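Local coordinates for protein L-lysine 6-monooxygenase involved in desferrioxamine biosynthesis (Erwinia amylovora CFBP1430, PDB 5O8P) that probably catalyses the FAD- and NADPH-dependent N-hydroxylation of cadaverine in the biosynthesis of the siderophore desferrioxamine, at residues B[50-58]-B[202-210]; B[157-166]-B[338-349]. One frame throughout, in Å; residues are numbered along the deposited sequence.

Contact 1. Residues B[50-58]-B[202-210]. With FAD (flavin-adenine dinucleotide), chain C.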
loop_
_atom_site.group_PDB
_atom_site.type_symbol
_atom_site.label_atom_id
_atom_site.label_comp_id
_atom_site.label_asym_id
_atom_site.label_seq_id
_atom_site.Cartn_x
_atom_site.Cartn_y
_atom_site.Cartn_z
ATOM N N MET B 50 -3.802 26.174 9.522
ATOM C CA MET B 50 -3.441 24.759 9.432
ATOM C C MET B 50 -3.186 24.291 8.002
ATOM O O MET B 50 -3.121 23.083 7.765
ATOM C CB MET B 50 -4.584 23.924 10.035
ATOM C CG MET B 50 -4.622 23.878 11.550
ATOM S SD MET B 50 -3.040 23.420 12.257
ATOM C CE MET B 50 -2.622 21.938 11.342
ATOM N N MET B 51 -3.018 25.221 7.070
ATOM C CA MET B 51 -2.933 24.850 5.667
ATOM C C MET B 51 -1.484 24.624 5.274
ATOM O O MET B 51 -0.891 25.425 4.554
ATOM C CB MET B 51 -3.594 25.909 4.787
ATOM C CG MET B 51 -3.711 25.522 3.323
ATOM S SD MET B 51 -4.955 26.552 2.553
ATOM C CE MET B 51 -4.016 28.001 2.054
ATOM N N LEU B 52 -0.944 23.520 5.771
ATOM C CA LEU B 52 0.434 23.133 5.572
ATOM C C LEU B 52 0.550 22.531 4.177
ATOM O O LEU B 52 -0.387 21.869 3.706
ATOM C CB LEU B 52 0.844 22.069 6.601
ATOM C CG LEU B 52 0.671 22.395 8.083
ATOM C CD1 LEU B 52 0.831 21.164 8.969
ATOM C CD2 LEU B 52 1.689 23.432 8.494
ATOM N N GLU B 53 1.699 22.715 3.532
ATOM C CA GLU B 53 1.962 22.165 2.191
ATOM C C GLU B 53 1.671 20.665 2.069
ATOM O O GLU B 53 1.154 20.211 1.047
ATOM C CB GLU B 53 3.416 22.432 1.776
ATOM C CG GLU B 53 3.866 21.647 0.550
ATOM C CD GLU B 53 5.235 22.060 0.039
ATOM O OE1 GLU B 53 5.459 23.274 -0.186
ATOM O OE2 GLU B 53 6.085 21.159 -0.154
ATOM N N SER B 54 2.023 19.912 3.098
ATOM C CA SER B 54 1.850 18.466 3.070
ATOM C C SER B 54 0.453 18.004 3.463
ATOM O O SER B 54 0.130 16.850 3.257
ATOM C CB SER B 54 2.875 17.804 4.001
ATOM O OG SER B 54 2.554 18.062 5.358
ATOM N N ALA B 55 -0.363 18.878 4.038
ATOM C CA ALA B 55 -1.670 18.488 4.608
ATOM C C ALA B 55 -2.731 18.135 3.559
ATOM O O ALA B 55 -2.972 18.925 2.640
ATOM C CB ALA B 55 -2.194 19.611 5.490
ATOM N N HIS B 56 -3.356 16.961 3.705
ATOM C CA HIS B 56 -4.516 16.552 2.879
ATOM C C HIS B 56 -5.801 16.555 3.672
ATOM O O HIS B 56 -5.784 16.562 4.888
ATOM C CB HIS B 56 -4.384 15.143 2.253
ATOM C CG HIS B 56 -3.587 14.178 3.054
ATOM N ND1 HIS B 56 -2.227 14.062 2.905
ATOM C CD2 HIS B 56 -3.952 13.247 3.970
ATOM C CE1 HIS B 56 -1.775 13.130 3.729
ATOM N NE2 HIS B 56 -2.802 12.623 4.389
ATOM N N LEU B 57 -6.917 16.506 2.956
ATOM C CA LEU B 57 -8.193 16.162 3.558
ATOM C C LEU B 57 -8.215 14.690 3.970
ATOM O O LEU B 57 -7.491 13.852 3.404
ATOM C CB LEU B 57 -9.342 16.405 2.581
ATOM C CG LEU B 57 -9.588 17.797 2.012
ATOM C CD1 LEU B 57 -10.632 17.714 0.917
ATOM C CD2 LEU B 57 -10.039 18.742 3.097
ATOM N N GLN B 58 -9.086 14.378 4.920
ATOM C CA GLN B 58 -9.201 13.023 5.467
ATOM C C GLN B 58 -10.307 12.234 4.778
ATOM O O GLN B 58 -10.784 11.227 5.286
ATOM C CB GLN B 58 -9.480 13.107 6.973
ATOM C CG GLN B 58 -8.435 13.838 7.800
ATOM C CD GLN B 58 -7.021 13.394 7.480
ATOM O OE1 GLN B 58 -6.542 12.374 7.977
ATOM N NE2 GLN B 58 -6.365 14.137 6.604
ATOM N N GLN B 202 -6.077 15.364 14.897
ATOM C CA GLN B 202 -5.395 15.442 13.611
ATOM C C GLN B 202 -4.550 16.700 13.524
ATOM O O GLN B 202 -3.448 16.659 12.975
ATOM C CB GLN B 202 -6.406 15.409 12.458
ATOM C CG GLN B 202 -5.837 15.484 11.043
ATOM C CD GLN B 202 -4.996 14.284 10.661
ATOM O OE1 GLN B 202 -5.101 13.221 11.258
ATOM N NE2 GLN B 202 -4.155 14.446 9.655
ATOM N N SER B 203 -5.053 17.821 14.056
ATOM C CA SER B 203 -4.311 19.098 13.997
ATOM C C SER B 203 -3.021 19.021 14.801
ATOM O O SER B 203 -1.961 19.382 14.292
ATOM C CB SER B 203 -5.175 20.263 14.479
ATOM O OG SER B 203 -6.114 20.596 13.475
ATOM N N ALA B 204 -3.133 18.533 16.034
ATOM C CA ALA B 204 -1.984 18.295 16.899
ATOM C C ALA B 204 -0.919 17.474 16.185
ATOM O O ALA B 204 0.256 17.842 16.157
ATOM C CB ALA B 204 -2.416 17.571 18.177
ATOM N N ALA B 205 -1.345 16.366 15.592
ATOM C CA ALA B 205 -0.415 15.461 14.934
ATOM C C ALA B 205 0.257 16.112 13.736
ATOM O O ALA B 205 1.464 15.968 13.560
ATOM C CB ALA B 205 -1.112 14.179 14.523
ATOM N N GLU B 206 -0.516 16.820 12.917
ATOM C CA GLU B 206 0.039 17.501 11.739
ATOM C C GLU B 206 1.080 18.528 12.125
ATOM O O GLU B 206 2.115 18.626 11.468
ATOM C CB GLU B 206 -1.055 18.189 10.946
ATOM C CG GLU B 206 -1.871 17.218 10.134
ATOM C CD GLU B 206 -3.087 17.837 9.480
ATOM O OE1 GLU B 206 -3.383 19.028 9.726
ATOM O OE2 GLU B 206 -3.759 17.114 8.702
ATOM N N ILE B 207 0.789 19.274 13.191
ATOM C CA ILE B 207 1.711 20.246 13.747
ATOM C C ILE B 207 2.936 19.546 14.294
ATOM O O ILE B 207 4.043 19.942 13.968
ATOM C CB ILE B 207 1.041 21.110 14.849
ATOM C CG1 ILE B 207 0.087 22.097 14.200
ATOM C CG2 ILE B 207 2.067 21.854 15.702
ATOM C CD1 ILE B 207 -0.803 22.842 15.169
ATOM N N TYR B 208 2.737 18.514 15.117
ATOM C CA TYR B 208 3.862 17.768 15.686
ATOM C C TYR B 208 4.801 17.243 14.602
ATOM O O TYR B 208 6.013 17.373 14.710
ATOM C CB TYR B 208 3.398 16.617 16.581
ATOM C CG TYR B 208 4.528 16.069 17.411
ATOM C CD1 TYR B 208 5.323 15.030 16.935
ATOM C CD2 TYR B 208 4.823 16.614 18.658
ATOM C CE1 TYR B 208 6.363 14.522 17.691
ATOM C CE2 TYR B 208 5.874 16.130 19.423
ATOM C CZ TYR B 208 6.642 15.081 18.945
ATOM O OH TYR B 208 7.680 14.603 19.720
ATOM N N TYR B 209 4.233 16.670 13.557
ATOM C CA TYR B 209 5.014 16.217 12.419
ATOM C C TYR B 209 5.760 17.366 11.732
ATOM O O TYR B 209 6.919 17.217 11.342
ATOM C CB TYR B 209 4.113 15.482 11.415
ATOM C CG TYR B 209 4.894 14.810 10.322
ATOM C CD1 TYR B 209 5.482 13.566 10.521
ATOM C CD2 TYR B 209 5.077 15.434 9.100
ATOM C CE1 TYR B 209 6.214 12.957 9.522
ATOM C CE2 TYR B 209 5.805 14.828 8.097
ATOM C CZ TYR B 209 6.373 13.594 8.321
ATOM O OH TYR B 209 7.082 12.999 7.325
ATOM N N ASP B 210 5.083 18.501 11.576
ATOM C CA ASP B 210 5.659 19.671 10.904
ATOM C C ASP B 210 6.894 20.158 11.652
ATOM O O ASP B 210 7.930 20.398 11.040
ATOM C CB ASP B 210 4.620 20.800 10.815
ATOM C CG ASP B 210 4.949 21.832 9.752
ATOM O OD1 ASP B 210 5.032 21.449 8.569
ATOM O OD2 ASP B 210 5.061 23.031 10.099
HETATM P PA FAD C . -16.746 27.350 9.014
HETATM O O1A FAD C . -15.394 27.556 8.356
HETATM O O2A FAD C . -16.857 27.428 10.517
HETATM O O5B FAD C . -17.722 28.441 8.332
HETATM C C5B FAD C . -18.441 29.410 9.088
HETATM C C4B FAD C . -18.512 30.770 8.404
HETATM O O4B FAD C . -19.582 31.534 8.980
HETATM C C3B FAD C . -17.243 31.592 8.601
HETATM O O3B FAD C . -16.843 32.136 7.335
HETATM C C2B FAD C . -17.626 32.650 9.634
HETATM O O2B FAD C . -16.933 33.894 9.485
HETATM C C1B FAD C . -19.108 32.832 9.368
HETATM N N9A FAD C . -19.904 33.440 10.469
HETATM C C8A FAD C . -19.958 33.090 11.771
HETATM N N7A FAD C . -20.819 33.904 12.446
HETATM C C5A FAD C . -21.329 34.791 11.565
HETATM C C6A FAD C . -22.286 35.931 11.591
HETATM N N6A FAD C . -22.901 36.305 12.739
HETATM N N1A FAD C . -22.532 36.587 10.426
HETATM C C2A FAD C . -21.933 36.239 9.267
HETATM N N3A FAD C . -21.051 35.225 9.177
HETATM C C4A FAD C . -20.719 34.477 10.265
HETATM N N1 FAD C . -13.671 17.618 7.957
HETATM C C2 FAD C . -13.595 16.704 6.954
HETATM O O2 FAD C . -14.612 16.020 6.701
HETATM N N3 FAD C . -12.471 16.522 6.225
HETATM C C4 FAD C . -11.351 17.232 6.454
HETATM O O4 FAD C . -10.325 17.041 5.772
HETATM C C4X FAD C . -11.352 18.250 7.534
HETATM N N5 FAD C . -10.262 18.998 7.812
HETATM C C5X FAD C . -10.295 19.916 8.806
HETATM C C6 FAD C . -9.140 20.656 9.049
HETATM C C7 FAD C . -9.098 21.620 10.054
HETATM C C7M FAD C . -7.834 22.406 10.300
HETATM C C8 FAD C . -10.318 21.857 10.881
HETATM C C8M FAD C . -10.299 22.892 11.973
HETATM C C9 FAD C . -11.479 21.119 10.648
HETATM C C9A FAD C . -11.535 20.143 9.635
HETATM N N10 FAD C . -12.707 19.362 9.354
HETATM C C10 FAD C . -12.620 18.406 8.303
HETATM C "C1'" FAD C . -13.993 19.497 10.092
HETATM C "C2'" FAD C . -14.986 20.452 9.388
HETATM O "O2'" FAD C . -15.058 20.154 7.979
HETATM C "C3'" FAD C . -14.660 21.945 9.583
HETATM O "O3'" FAD C . -14.690 22.287 10.978
HETATM C "C4'" FAD C . -15.615 22.881 8.832
HETATM O "O4'" FAD C . -14.950 24.118 8.553
HETATM C "C5'" FAD C . -16.892 23.177 9.614
HETATM O "O5'" FAD C . -17.916 23.576 8.701
HETATM P P FAD C . -18.599 25.019 8.823
HETATM O O1P FAD C . -19.583 25.169 7.681
HETATM O O2P FAD C . -19.083 25.070 10.245
HETATM O O3P FAD C . -17.262 25.891 8.504
#
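Met50 and Leu52 make the apolar half of this contact, pressing onto one side of helix 202-213. The Met50 chain is bent at both later torsions (chi2 and chi3 each -51°), which folds its thioether across the side chain of Ile207 at about a right angle, with SD 3.7 Å from Ile207 CD1. The Met50 methyl CE lies 3.4 Å from Glu206 OE1, while CB of the same residue packs 3.6 Å from the flavin methyl C7M. An unbranched, flexible side chain suits a place that must fit both helix and cofactor. Leu52 divides its branches: CD1 rests near Glu206 O and CB, and CD2 lies 3.8 Å from Asp210 OD2.

The polar half has no hydrogen bond between the segments. Instead the amides of Gln58 and Gln202 stack with planes 26° apart, Gln58 OE1 standing 3.6 Å from Gln202 NE2. One N-H of Gln202 NE2 stays within the helix, giving a 2.9 Å bond to Glu206 OE2, nearly straight at 166° and arriving from above the carboxylate plane, while Gln202 OE1 accepts from the backbone N of Asn275. Glu206 OE1 is salt-bridged to Arg100, an NADP(+)-binding residue, so both oxygens of this buried carboxylate are engaged. The backbone of Gln58 serves the flavin, its N donating to FAD O4 at 3.1 Å.

Around the contact, helix 182-190 packs on Leu52 and Ile207 and supplies Tyr182 and Lys186 to Asp210. Helix 276-290 meets Gln202 and Glu206 through Leu278, helix 100-113 touches Ala55 and Leu57, and short strand 56-57 bonds through Leu57 to Leu98.

Contact 2. Residues B[157-166]-B[338-349]; sequences LGTGPSAWSP and MATGYHYQPPAF. With FAD (flavin-adenine dinucleotide), chain C.
Trp164 presents an edge of its indole to Thr340, whose O lies near the ring plane, 3.5 Å from CE3; over one face sits Pro166 N, offset toward the rim. The Trp164 and His343 rings are oblique, their planes at 70°. At the far end Phe349 receives Leu157 CD2 at its edge, 3.8 Å from CE1, together with Thr159 OG1 and the adenine amino group N6A of FAD. Tyr342 lies between protein and cofactor: CD2 is 3.5 Å from Ala163 N, while CE1 and CZ approach the flavin methyl C8M. With CG beside the backbone N (chi1 -66°), its ring lies obliquely beside the Ser162-Ala163 peptide.

The backbones form a short antiparallel ribbon. Ser162 and His343 are a hydrogen-bonded pair, Ser162 N donating to His343 O at 3.0 Å and His343 N to Ser162 O at 2.9 Å; Trp164 N adds a bond to Gly341 O. The Thr340 hydroxyl bonds to Trp164 O. Pro161, rigid and apolar, packs its CB against the CB atoms of Tyr342 and Tyr344.

Gly160 suits its place: it has positive phi (83°), and its CA lies close against the diphosphate of FAD. Main-chain hydrogen bonds and largely apolar or aromatic side chains carry this contact, with no ion pair between the segments. The pairing ties segment 157-166 to segment 338-349 without depending on side-chain charge, while keeping glycine, proline and aromatic groups close against the cofactor.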
loop_
_atom_site.group_PDB
_atom_site.type_symbol
_atom_site.label_atom_id
_atom_site.label_comp_id
_atom_site.label_asym_id
_atom_site.label_seq_id
_atom_site.Cartn_x
_atom_site.Cartn_y
_atom_site.Cartn_z
ATOM N N LEU B 157 -28.538 27.871 9.647
ATOM C CA LEU B 157 -27.390 28.394 10.399
ATOM C C LEU B 157 -26.144 27.529 10.190
ATOM O O LEU B 157 -26.007 26.479 10.801
ATOM C CB LEU B 157 -27.739 28.478 11.890
ATOM C CG LEU B 157 -29.031 29.220 12.246
ATOM C CD1 LEU B 157 -29.275 29.259 13.744
ATOM C CD2 LEU B 157 -29.045 30.628 11.689
ATOM N N GLY B 158 -25.252 27.967 9.305
ATOM C CA GLY B 158 -23.982 27.296 9.053
ATOM C C GLY B 158 -22.811 28.105 9.578
ATOM O O GLY B 158 -21.792 28.225 8.906
ATOM N N THR B 159 -22.990 28.640 10.788
ATOM C CA THR B 159 -22.090 29.594 11.444
ATOM C C THR B 159 -20.731 28.961 11.752
ATOM O O THR B 159 -19.709 29.627 11.717
ATOM C CB THR B 159 -22.767 30.129 12.758
ATOM O OG1 THR B 159 -23.481 31.336 12.458
ATOM C CG2 THR B 159 -21.794 30.416 13.912
ATOM N N GLY B 160 -20.736 27.675 12.067
ATOM C CA GLY B 160 -19.523 26.976 12.415
ATOM C C GLY B 160 -19.126 27.146 13.866
ATOM O O GLY B 160 -19.722 27.954 14.593
ATOM N N PRO B 161 -18.180 26.302 14.331
ATOM C CA PRO B 161 -17.776 26.318 15.716
ATOM C C PRO B 161 -16.579 27.230 15.874
ATOM O O PRO B 161 -15.973 27.614 14.882
ATOM C CB PRO B 161 -17.399 24.855 15.968
ATOM C CG PRO B 161 -16.891 24.361 14.652
ATOM C CD PRO B 161 -17.416 25.280 13.583
ATOM N N SER B 162 -16.250 27.570 17.114
ATOM C CA SER B 162 -15.155 28.487 17.406
ATOM C C SER B 162 -14.011 27.751 18.094
ATOM O O SER B 162 -14.226 26.730 18.758
ATOM C CB SER B 162 -15.660 29.626 18.291
ATOM O OG SER B 162 -16.701 30.354 17.658
ATOM N N ALA B 163 -12.793 28.273 17.926
ATOM C CA ALA B 163 -11.595 27.710 18.556
ATOM C C ALA B 163 -11.798 27.661 20.067
ATOM O O ALA B 163 -12.415 28.562 20.640
ATOM C CB ALA B 163 -10.380 28.550 18.229
ATOM N N TRP B 164 -11.293 26.602 20.692
ATOM C CA TRP B 164 -11.469 26.367 22.118
ATOM C C TRP B 164 -10.154 25.991 22.775
ATOM O O TRP B 164 -9.421 25.151 22.248
ATOM C CB TRP B 164 -12.459 25.235 22.334
ATOM C CG TRP B 164 -12.723 24.925 23.778
ATOM C CD1 TRP B 164 -13.653 25.504 24.585
ATOM C CD2 TRP B 164 -12.041 23.957 24.579
ATOM N NE1 TRP B 164 -13.603 24.952 25.837
ATOM C CE2 TRP B 164 -12.618 24.001 25.867
ATOM C CE3 TRP B 164 -10.988 23.061 24.338
ATOM C CZ2 TRP B 164 -12.186 23.180 26.914
ATOM C CZ3 TRP B 164 -10.562 22.235 25.379
ATOM C CH2 TRP B 164 -11.164 22.304 26.653
ATOM N N SER B 165 -9.885 26.605 23.931
ATOM C CA SER B 165 -8.754 26.261 24.791
ATOM C C SER B 165 -9.276 26.003 26.204
ATOM O O SER B 165 -10.314 26.555 26.569
ATOM C CB SER B 165 -7.739 27.398 24.814
ATOM O OG SER B 165 -7.361 27.760 23.498
ATOM N N PRO B 166 -8.562 25.180 27.011
ATOM C CA PRO B 166 -9.021 24.879 28.376
ATOM C C PRO B 166 -9.260 26.124 29.220
ATOM O O PRO B 166 -8.591 27.136 29.013
ATOM C CB PRO B 166 -7.869 24.046 28.962
ATOM C CG PRO B 166 -7.205 23.438 27.781
ATOM C CD PRO B 166 -7.298 24.479 26.712
ATOM N N MET B 338 -1.634 25.009 21.541
ATOM C CA MET B 338 -2.869 24.472 22.089
ATOM C C MET B 338 -3.750 23.928 20.944
ATOM O O MET B 338 -4.566 24.644 20.363
ATOM C CB MET B 338 -3.567 25.576 22.881
ATOM C CG MET B 338 -4.532 25.070 23.922
ATOM S SD MET B 338 -3.694 24.533 25.419
ATOM C CE MET B 338 -3.211 26.112 26.119
ATOM N N ALA B 339 -3.558 22.654 20.608
ATOM C CA ALA B 339 -4.327 21.973 19.551
ATOM C C ALA B 339 -5.518 21.250 20.163
ATOM O O ALA B 339 -5.691 20.043 20.007
ATOM C CB ALA B 339 -3.428 21.003 18.791
ATOM N N THR B 340 -6.350 22.017 20.845
ATOM C CA THR B 340 -7.452 21.485 21.620
ATOM C C THR B 340 -8.791 21.567 20.863
ATOM O O THR B 340 -9.864 21.358 21.452
ATOM C CB THR B 340 -7.526 22.237 22.955
ATOM O OG1 THR B 340 -7.462 23.653 22.711
ATOM C CG2 THR B 340 -6.349 21.823 23.841
ATOM N N GLY B 341 -8.727 21.871 19.565
ATOM C CA GLY B 341 -9.901 21.836 18.712
ATOM C C GLY B 341 -10.887 22.968 18.938
ATOM O O GLY B 341 -10.512 24.043 19.405
ATOM N N TYR B 342 -12.155 22.690 18.616
ATOM C CA TYR B 342 -13.216 23.686 18.496
ATOM C C TYR B 342 -14.453 23.274 19.302
ATOM O O TYR B 342 -14.671 22.103 19.553
ATOM C CB TYR B 342 -13.599 23.830 17.018
ATOM C CG TYR B 342 -12.504 24.399 16.136
ATOM C CD1 TYR B 342 -11.389 23.651 15.771
ATOM C CD2 TYR B 342 -12.609 25.691 15.636
ATOM C CE1 TYR B 342 -10.397 24.188 14.968
ATOM C CE2 TYR B 342 -11.636 26.230 14.806
ATOM C CZ TYR B 342 -10.525 25.478 14.474
ATOM O OH TYR B 342 -9.545 26.018 13.659
ATOM N N HIS B 343 -15.265 24.245 19.694
ATOM C CA HIS B 343 -16.540 23.993 20.383
ATOM C C HIS B 343 -17.611 24.868 19.743
ATOM O O HIS B 343 -17.312 26.009 19.383
ATOM C CB HIS B 343 -16.372 24.291 21.887
ATOM C CG HIS B 343 -17.641 24.298 22.683
ATOM N ND1 HIS B 343 -18.466 23.194 22.794
ATOM C CD2 HIS B 343 -18.190 25.261 23.463
ATOM C CE1 HIS B 343 -19.480 23.487 23.590
ATOM N NE2 HIS B 343 -19.338 24.735 24.007
ATOM N N TYR B 344 -18.822 24.347 19.516
ATOM C CA TYR B 344 -19.927 25.201 19.056
ATOM C C TYR B 344 -20.621 25.815 20.253
ATOM O O TYR B 344 -20.909 25.129 21.220
ATOM C CB TYR B 344 -20.956 24.444 18.194
ATOM C CG TYR B 344 -22.125 25.326 17.710
ATOM C CD1 TYR B 344 -23.279 25.505 18.488
ATOM C CD2 TYR B 344 -22.073 25.973 16.466
ATOM C CE1 TYR B 344 -24.336 26.310 18.048
ATOM C CE2 TYR B 344 -23.121 26.783 16.023
ATOM C CZ TYR B 344 -24.245 26.951 16.818
ATOM O OH TYR B 344 -25.278 27.740 16.371
ATOM N N GLN B 345 -20.877 27.113 20.187
ATOM C CA GLN B 345 -21.860 27.738 21.067
ATOM C C GLN B 345 -22.715 28.696 20.236
ATOM O O GLN B 345 -22.204 29.356 19.316
ATOM C CB GLN B 345 -21.219 28.413 22.291
ATOM C CG GLN B 345 -20.253 29.545 21.987
ATOM C CD GLN B 345 -19.502 30.013 23.225
ATOM O OE1 GLN B 345 -19.062 29.200 24.043
ATOM N NE2 GLN B 345 -19.344 31.323 23.366
ATOM N N PRO B 346 -24.026 28.754 20.545
ATOM C CA PRO B 346 -24.975 29.458 19.686
ATOM C C PRO B 346 -24.608 30.943 19.553
ATOM O O PRO B 346 -24.388 31.588 20.577
ATOM C CB PRO B 346 -26.310 29.270 20.424
ATOM C CG PRO B 346 -25.932 29.072 21.853
ATOM C CD PRO B 346 -24.668 28.273 21.788
ATOM N N PRO B 347 -24.526 31.478 18.312
ATOM C CA PRO B 347 -24.060 32.856 18.141
ATOM C C PRO B 347 -24.966 33.921 18.760
ATOM O O PRO B 347 -26.133 33.660 19.087
ATOM C CB PRO B 347 -23.974 33.019 16.619
ATOM C CG PRO B 347 -24.908 32.028 16.068
ATOM C CD PRO B 347 -24.860 30.862 17.015
ATOM N N ALA B 348 -24.403 35.114 18.920
ATOM C CA ALA B 348 -25.076 36.186 19.633
ATOM C C ALA B 348 -26.485 36.450 19.093
ATOM O O ALA B 348 -27.425 36.580 19.880
ATOM C CB ALA B 348 -24.239 37.448 19.575
ATOM N N PHE B 349 -26.630 36.483 17.761
ATOM C CA PHE B 349 -27.919 36.802 17.128
ATOM C C PHE B 349 -29.106 35.892 17.475
ATOM O O PHE B 349 -30.257 36.311 17.390
ATOM C CB PHE B 349 -27.779 36.941 15.601
ATOM C CG PHE B 349 -27.393 35.677 14.872
ATOM C CD1 PHE B 349 -28.314 34.655 14.658
ATOM C CD2 PHE B 349 -26.119 35.540 14.338
ATOM C CE1 PHE B 349 -27.953 33.506 13.964
ATOM C CE2 PHE B 349 -25.752 34.393 13.636
ATOM C CZ PHE B 349 -26.667 33.377 13.447
HETATM P PA FAD C . -16.746 27.350 9.014
HETATM O O1A FAD C . -15.394 27.556 8.356
HETATM O O2A FAD C . -16.857 27.428 10.517
HETATM O O5B FAD C . -17.722 28.441 8.332
HETATM C C5B FAD C . -18.441 29.410 9.088
HETATM C C4B FAD C . -18.512 30.770 8.404
HETATM O O4B FAD C . -19.582 31.534 8.980
HETATM C C3B FAD C . -17.243 31.592 8.601
HETATM O O3B FAD C . -16.843 32.136 7.335
HETATM C C2B FAD C . -17.626 32.650 9.634
HETATM O O2B FAD C . -16.933 33.894 9.485
HETATM C C1B FAD C . -19.108 32.832 9.368
HETATM N N9A FAD C . -19.904 33.440 10.469
HETATM C C8A FAD C . -19.958 33.090 11.771
HETATM N N7A FAD C . -20.819 33.904 12.446
HETATM C C5A FAD C . -21.329 34.791 11.565
HETATM C C6A FAD C . -22.286 35.931 11.591
HETATM N N6A FAD C . -22.901 36.305 12.739
HETATM N N1A FAD C . -22.532 36.587 10.426
HETATM C C2A FAD C . -21.933 36.239 9.267
HETATM N N3A FAD C . -21.051 35.225 9.177
HETATM C C4A FAD C . -20.719 34.477 10.265
HETATM N N1 FAD C . -13.671 17.618 7.957
HETATM C C2 FAD C . -13.595 16.704 6.954
HETATM O O2 FAD C . -14.612 16.020 6.701
HETATM N N3 FAD C . -12.471 16.522 6.225
HETATM C C4 FAD C . -11.351 17.232 6.454
HETATM O O4 FAD C . -10.325 17.041 5.772
HETATM C C4X FAD C . -11.352 18.250 7.534
HETATM N N5 FAD C . -10.262 18.998 7.812
HETATM C C5X FAD C . -10.295 19.916 8.806
HETATM C C6 FAD C . -9.140 20.656 9.049
HETATM C C7 FAD C . -9.098 21.620 10.054
HETATM C C7M FAD C . -7.834 22.406 10.300
HETATM C C8 FAD C . -10.318 21.857 10.881
HETATM C C8M FAD C . -10.299 22.892 11.973
HETATM C C9 FAD C . -11.479 21.119 10.648
HETATM C C9A FAD C . -11.535 20.143 9.635
HETATM N N10 FAD C . -12.707 19.362 9.354
HETATM C C10 FAD C . -12.620 18.406 8.303
HETATM C "C1'" FAD C . -13.993 19.497 10.092
HETATM C "C2'" FAD C . -14.986 20.452 9.388
HETATM O "O2'" FAD C . -15.058 20.154 7.979
HETATM C "C3'" FAD C . -14.660 21.945 9.583
HETATM O "O3'" FAD C . -14.690 22.287 10.978
HETATM C "C4'" FAD C . -15.615 22.881 8.832
HETATM O "O4'" FAD C . -14.950 24.118 8.553
HETATM C "C5'" FAD C . -16.892 23.177 9.614
HETATM O "O5'" FAD C . -17.916 23.576 8.701
HETATM P P FAD C . -18.599 25.019 8.823
HETATM O O1P FAD C . -19.583 25.169 7.681
HETATM O O2P FAD C . -19.083 25.070 10.245
HETATM O O3P FAD C . -17.262 25.891 8.504
#

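Contacts 1 and 2, their centres 20 Å apart, touch FAD at different places. Contact 1 meets the flavin end, whereas contact 2 runs from the flavin methyl edge past the diphosphate to the adenine. They approach the same edge of the flavin at its two adjacent methyl groups, and touch directly where Ala204 CA lies 3.6 Å from Ala339 CB. Segments 157-166 and 338-349 are crossings between the FAD-side sheet and the parallel sheet of the probable NADP(H) domain; helix 202-213, with Ser203, which binds NADP(+) although none is bound to this chain here, probably belongs to that second domain. Together the contacts link both dinucleotide-binding halves around the flavin.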